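Local coordinates for protein Non-reducing end alpha-L-arabinofuranosidase BoGH43B (Bacteroides ovatus, PDB 5JOZ) that hydrolyses terminal non-reducing alpha-L-arabinofuranoside residues from the side branches of xyloglucan during its breakdown, at residues A[33-38]-A[322-327]; A[327-332]-A[355-360]. One frame throughout, in Å; residues are numbered along the deposited sequence.

In the fold
Interaction 1 (33-38 with 322-327) bridges the two domains: strand 35-36 belongs to the family 43 catalytic domain, a five-bladed beta-propeller made of four-stranded antiparallel sheets, and strand 325-326 to the C-terminal concanavalin-like beta-sandwich. Both segments of interaction 2 (327-332 with 355-360) belong to the sandwich domain, on the side facing the propeller, and its centre is about 10 Å from that of interaction 1. The two follow in series along the chain and share Arg-327. They also touch, through a hydrogen bond between Ile-326 O and Ser-357 OG and through packing of Phe-36 against Pro-329. Strand 325-326 is thereby joined to the residues leading into strand 359-364, consistent with a continuous connection across the domain interface.

Interaction 1 (A[33-38]-A[322-327]); sequences FEYFPG and DWTFIR
Tyr-35 and Phe-36 pair antiparallel with Ile-326 and Phe-325, forming a two-stranded sheet that joins the catalytic beta-propeller to the C-terminal sandwich. Phe-36 and Phe-325 make the hydrogen-bonded pair: Phe-325 N to Phe-36 O spans 2.7 Å, and Phe-36 N to Phe-325 O 2.9 Å. Beyond them, Arg-327 N donates to Glu-34 O at 2.8 Å.

Tyr-35 and Ile-326 share one face of the ribbon, their side chains side by side, Tyr-35 CE1 4.1 Å from Ile-326 CG1. Thr-324 crosses Tyr-35 at about a right angle. Its methyl CG2, held anti to the backbone N while OG1 bonds Asp-322 O, comes within 3.6 Å of Tyr-35 CB. One face of the tyrosine ring carries Glu-34 CD, offset toward the rim; Arg-392 of the sandwich domain binds both Glu-34 OE2, as a salt bridge, and Tyr-35 OH.

On the other face, Phe-36 CB lies 3.2 Å from Arg-327 O, while CG, anti to the backbone N (chi1 -176°), carries the ring away from the partner strand and on to Pro-329. The peptide bond before Pro-37 is cis, and Pro-37 CD approaches the edge of the Phe-325 ring, 4.4 Å from CD1.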
# COMPACT_ATOMS: atom_id res chain seq x y z
N PHE A 33 -5.43 -3.37 -1.23
CA PHE A 33 -6.11 -4.54 -0.68
C PHE A 33 -7.38 -4.12 0.09
O PHE A 33 -8.23 -3.42 -0.48
CB PHE A 33 -5.09 -5.40 0.08
CG PHE A 33 -3.98 -5.88 -0.81
CD1 PHE A 33 -4.16 -6.99 -1.62
CD2 PHE A 33 -2.82 -5.15 -0.94
CE1 PHE A 33 -3.17 -7.40 -2.50
CE2 PHE A 33 -1.83 -5.55 -1.83
CZ PHE A 33 -2.00 -6.68 -2.61
N GLU A 34 -7.52 -4.46 1.37
CA GLU A 34 -8.75 -4.14 2.11
C GLU A 34 -8.85 -2.69 2.59
O GLU A 34 -9.85 -2.34 3.23
CB GLU A 34 -8.94 -5.09 3.31
CG GLU A 34 -8.13 -4.74 4.57
CD GLU A 34 -6.75 -5.37 4.61
OE1 GLU A 34 -6.21 -5.75 3.54
OE2 GLU A 34 -6.21 -5.50 5.74
N TYR A 35 -7.84 -1.86 2.32
CA TYR A 35 -7.78 -0.51 2.90
C TYR A 35 -8.44 0.56 2.05
O TYR A 35 -8.33 0.53 0.82
CB TYR A 35 -6.34 -0.12 3.21
CG TYR A 35 -5.75 -0.93 4.34
CD1 TYR A 35 -6.16 -0.73 5.66
CD2 TYR A 35 -4.80 -1.91 4.09
CE1 TYR A 35 -5.62 -1.48 6.71
CE2 TYR A 35 -4.25 -2.65 5.13
CZ TYR A 35 -4.67 -2.44 6.43
OH TYR A 35 -4.13 -3.20 7.44
N PHE A 36 -9.13 1.50 2.72
CA PHE A 36 -9.90 2.58 2.07
C PHE A 36 -9.42 3.92 2.60
O PHE A 36 -9.14 4.04 3.79
CB PHE A 36 -11.39 2.43 2.37
CG PHE A 36 -12.27 3.43 1.66
CD1 PHE A 36 -12.76 3.16 0.39
CD2 PHE A 36 -12.61 4.63 2.26
CE1 PHE A 36 -13.58 4.07 -0.26
CE2 PHE A 36 -13.43 5.55 1.62
CZ PHE A 36 -13.92 5.27 0.36
N PRO A 37 -9.29 4.95 1.76
CA PRO A 37 -9.43 4.89 0.31
C PRO A 37 -8.35 4.02 -0.40
O PRO A 37 -7.27 3.75 0.15
CB PRO A 37 -9.37 6.35 -0.10
CG PRO A 37 -8.65 7.06 1.00
CD PRO A 37 -8.97 6.30 2.25
N GLY A 38 -8.69 3.56 -1.59
CA GLY A 38 -7.87 2.59 -2.31
C GLY A 38 -7.03 3.29 -3.34
O GLY A 38 -7.39 4.38 -3.81
N ASP A 322 -3.19 10.60 4.40
CA ASP A 322 -2.49 9.41 4.91
C ASP A 322 -3.42 8.52 5.76
O ASP A 322 -3.17 7.31 5.89
CB ASP A 322 -1.26 9.80 5.78
CG ASP A 322 -0.14 10.50 4.98
OD1 ASP A 322 0.47 9.88 4.09
OD2 ASP A 322 0.16 11.67 5.27
N TRP A 323 -4.47 9.11 6.36
CA TRP A 323 -5.40 8.34 7.21
C TRP A 323 -6.19 7.34 6.40
O TRP A 323 -6.64 7.63 5.28
CB TRP A 323 -6.30 9.26 8.04
CG TRP A 323 -5.51 10.00 9.08
CD1 TRP A 323 -5.29 11.34 9.14
CD2 TRP A 323 -4.79 9.42 10.16
NE1 TRP A 323 -4.48 11.63 10.22
CE2 TRP A 323 -4.16 10.47 10.86
CE3 TRP A 323 -4.62 8.10 10.61
CZ2 TRP A 323 -3.38 10.24 11.99
CZ3 TRP A 323 -3.84 7.88 11.73
CH2 TRP A 323 -3.23 8.94 12.41
N THR A 324 -6.36 6.15 6.98
CA THR A 324 -6.81 4.98 6.25
C THR A 324 -7.77 4.13 7.09
O THR A 324 -7.56 3.93 8.29
CB THR A 324 -5.58 4.12 5.85
OG1 THR A 324 -4.56 4.96 5.31
CG2 THR A 324 -5.97 3.11 4.80
N PHE A 325 -8.80 3.60 6.42
CA PHE A 325 -9.86 2.79 7.03
C PHE A 325 -9.78 1.35 6.56
O PHE A 325 -9.15 1.05 5.55
CB PHE A 325 -11.22 3.36 6.62
CG PHE A 325 -11.40 4.79 6.99
CD1 PHE A 325 -10.92 5.80 6.15
CD2 PHE A 325 -12.04 5.14 8.17
CE1 PHE A 325 -11.06 7.14 6.50
CE2 PHE A 325 -12.19 6.48 8.51
CZ PHE A 325 -11.70 7.48 7.68
N ILE A 326 -10.44 0.46 7.30
CA ILE A 326 -10.60 -0.95 6.92
C ILE A 326 -11.96 -1.15 6.21
O ILE A 326 -13.02 -0.91 6.81
CB ILE A 326 -10.52 -1.87 8.15
CG1 ILE A 326 -9.15 -1.69 8.85
CG2 ILE A 326 -10.73 -3.31 7.71
CD1 ILE A 326 -8.99 -2.44 10.16
N ARG A 327 -11.92 -1.57 4.94
CA ARG A 327 -13.13 -1.74 4.09
C ARG A 327 -13.92 -0.43 3.99
O ARG A 327 -13.31 0.62 4.10
CB ARG A 327 -13.95 -2.93 4.57
CG ARG A 327 -13.10 -4.18 4.70
CD ARG A 327 -13.92 -5.45 4.88
NE ARG A 327 -13.04 -6.58 5.16
CZ ARG A 327 -12.43 -6.80 6.32
NH1 ARG A 327 -12.64 -6.00 7.37
NH2 ARG A 327 -11.62 -7.85 6.46

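Interaction 2 (A[327-332]-A[355-360]); sequences RNPAHS and NDSPSF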
# COMPACT_ATOMS: atom_id res chain seq x y z
N ARG A 327 -11.92 -1.57 4.94
CA ARG A 327 -13.13 -1.74 4.09
C ARG A 327 -13.92 -0.43 3.99
O ARG A 327 -13.31 0.62 4.10
CB ARG A 327 -13.95 -2.93 4.57
CG ARG A 327 -13.10 -4.18 4.70
CD ARG A 327 -13.92 -5.45 4.88
NE ARG A 327 -13.04 -6.58 5.16
CZ ARG A 327 -12.43 -6.80 6.32
NH1 ARG A 327 -12.64 -6.00 7.37
NH2 ARG A 327 -11.62 -7.85 6.46
N ASN A 328 -15.24 -0.48 3.79
CA ASN A 328 -16.04 0.74 3.58
C ASN A 328 -16.55 1.38 4.89
O ASN A 328 -17.48 0.87 5.51
CB ASN A 328 -17.21 0.42 2.66
CG ASN A 328 -16.75 -0.07 1.30
OD1 ASN A 328 -16.90 -1.25 0.96
ND2 ASN A 328 -16.15 0.82 0.52
N PRO A 329 -15.94 2.51 5.31
CA PRO A 329 -16.32 3.09 6.59
C PRO A 329 -17.65 3.84 6.56
O PRO A 329 -17.90 4.65 5.68
CB PRO A 329 -15.16 4.07 6.87
CG PRO A 329 -14.76 4.52 5.51
CD PRO A 329 -14.85 3.28 4.68
N ALA A 330 -18.51 3.57 7.54
CA ALA A 330 -19.70 4.40 7.75
C ALA A 330 -19.26 5.69 8.46
O ALA A 330 -18.66 5.63 9.54
CB ALA A 330 -20.75 3.67 8.57
N HIS A 331 -19.55 6.84 7.86
CA HIS A 331 -19.12 8.12 8.42
C HIS A 331 -19.73 8.35 9.82
O HIS A 331 -19.23 9.19 10.56
CB HIS A 331 -19.46 9.30 7.49
CG HIS A 331 -18.55 10.50 7.64
ND1 HIS A 331 -18.06 10.93 8.86
CD2 HIS A 331 -18.06 11.36 6.72
CE1 HIS A 331 -17.30 11.99 8.67
NE2 HIS A 331 -17.28 12.27 7.38
N SER A 332 -20.79 7.62 10.16
CA SER A 332 -21.36 7.68 11.51
C SER A 332 -20.38 7.33 12.66
O SER A 332 -20.64 7.72 13.79
CB SER A 332 -22.62 6.80 11.61
OG SER A 332 -22.37 5.46 11.24
N ASN A 355 -15.71 -9.30 8.59
CA ASN A 355 -15.27 -8.63 7.37
C ASN A 355 -16.23 -7.48 6.99
O ASN A 355 -16.91 -7.53 5.97
CB ASN A 355 -15.15 -9.65 6.23
CG ASN A 355 -14.01 -10.65 6.42
OD1 ASN A 355 -13.29 -10.62 7.42
ND2 ASN A 355 -13.84 -11.53 5.44
N ASP A 356 -16.31 -6.47 7.85
CA ASP A 356 -16.80 -5.15 7.42
C ASP A 356 -15.87 -4.09 8.03
O ASP A 356 -14.67 -4.33 8.06
CB ASP A 356 -18.32 -4.96 7.65
CG ASP A 356 -18.72 -5.08 9.09
OD1 ASP A 356 -17.97 -5.70 9.88
OD2 ASP A 356 -19.82 -4.57 9.41
N SER A 357 -16.39 -2.95 8.48
CA SER A 357 -15.53 -1.81 8.81
C SER A 357 -15.60 -1.43 10.29
O SER A 357 -16.52 -0.72 10.72
CB SER A 357 -15.90 -0.61 7.94
OG SER A 357 -14.93 0.41 8.06
N PRO A 358 -14.60 -1.89 11.09
CA PRO A 358 -14.49 -1.44 12.47
C PRO A 358 -14.07 0.03 12.57
O PRO A 358 -13.47 0.56 11.63
CB PRO A 358 -13.41 -2.35 13.06
CG PRO A 358 -12.62 -2.83 11.91
CD PRO A 358 -13.44 -2.70 10.67
N SER A 359 -14.38 0.67 13.68
CA SER A 359 -13.97 2.06 13.92
C SER A 359 -12.44 2.15 14.14
O SER A 359 -11.93 2.25 15.27
CB SER A 359 -14.76 2.65 15.10
OG SER A 359 -16.16 2.42 14.95
N PHE A 360 -11.72 2.10 13.03
CA PHE A 360 -10.27 2.10 12.99
C PHE A 360 -9.86 3.14 11.96
O PHE A 360 -10.45 3.20 10.88
CB PHE A 360 -9.74 0.72 12.58
CG PHE A 360 -8.26 0.67 12.31
CD1 PHE A 360 -7.75 1.02 11.05
CD2 PHE A 360 -7.37 0.25 13.29
CE1 PHE A 360 -6.39 0.97 10.80
CE2 PHE A 360 -6.01 0.20 13.05
CZ PHE A 360 -5.52 0.56 11.80
O HOH W 1 -18.29 1.43 9.36
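Arg-327 reaches the 355-360 segment through its guanidinium, which donates from NH1 to the backbone oxygen of Asp-356 at 2.7 Å. The donor lies in the carbonyl plane, whereas the oxygen is 18° out of the guanidinium plane and the angle at hydrogen is 145°, so the bond is bent. Asn-355 covers one guanidinium face: its CA sits over the centre, 3.5 Å above the plane, and its amide is stacked only 14° from parallel. Although Asn-355 OD1 comes within 3.4 Å of Arg-327 NH2, the angle is too poor for a hydrogen bond. The aliphatic part of the arginine, extended from CG to NE, runs past Asp-356 O, with CD 3.5 Å from that oxygen.

Farther along, Ser-357 CB rests 3.3 Å from Asn-328 O. Its hydroxyl, anti to the backbone N, lies 3.4 Å from Pro-329 CA and hydrogen-bonds Ile-326 O. A water extends the link, accepting from Ala-330 N at 2.8 Å and donating to Ser-357 O.

The same guanidinium has further direct partners: NH2 forms a salt bridge with Asp-395, and NE donates to Cys-68 O of the catalytic domain. In the second shell, Gly-67 O takes a hydrogen bond from Asn-355 ND2, helping to position the stacked residue. The contact joins the loop between strands 325-326 and 334-335 to the lead-in of strand 359-364, where the sandwich faces the propeller.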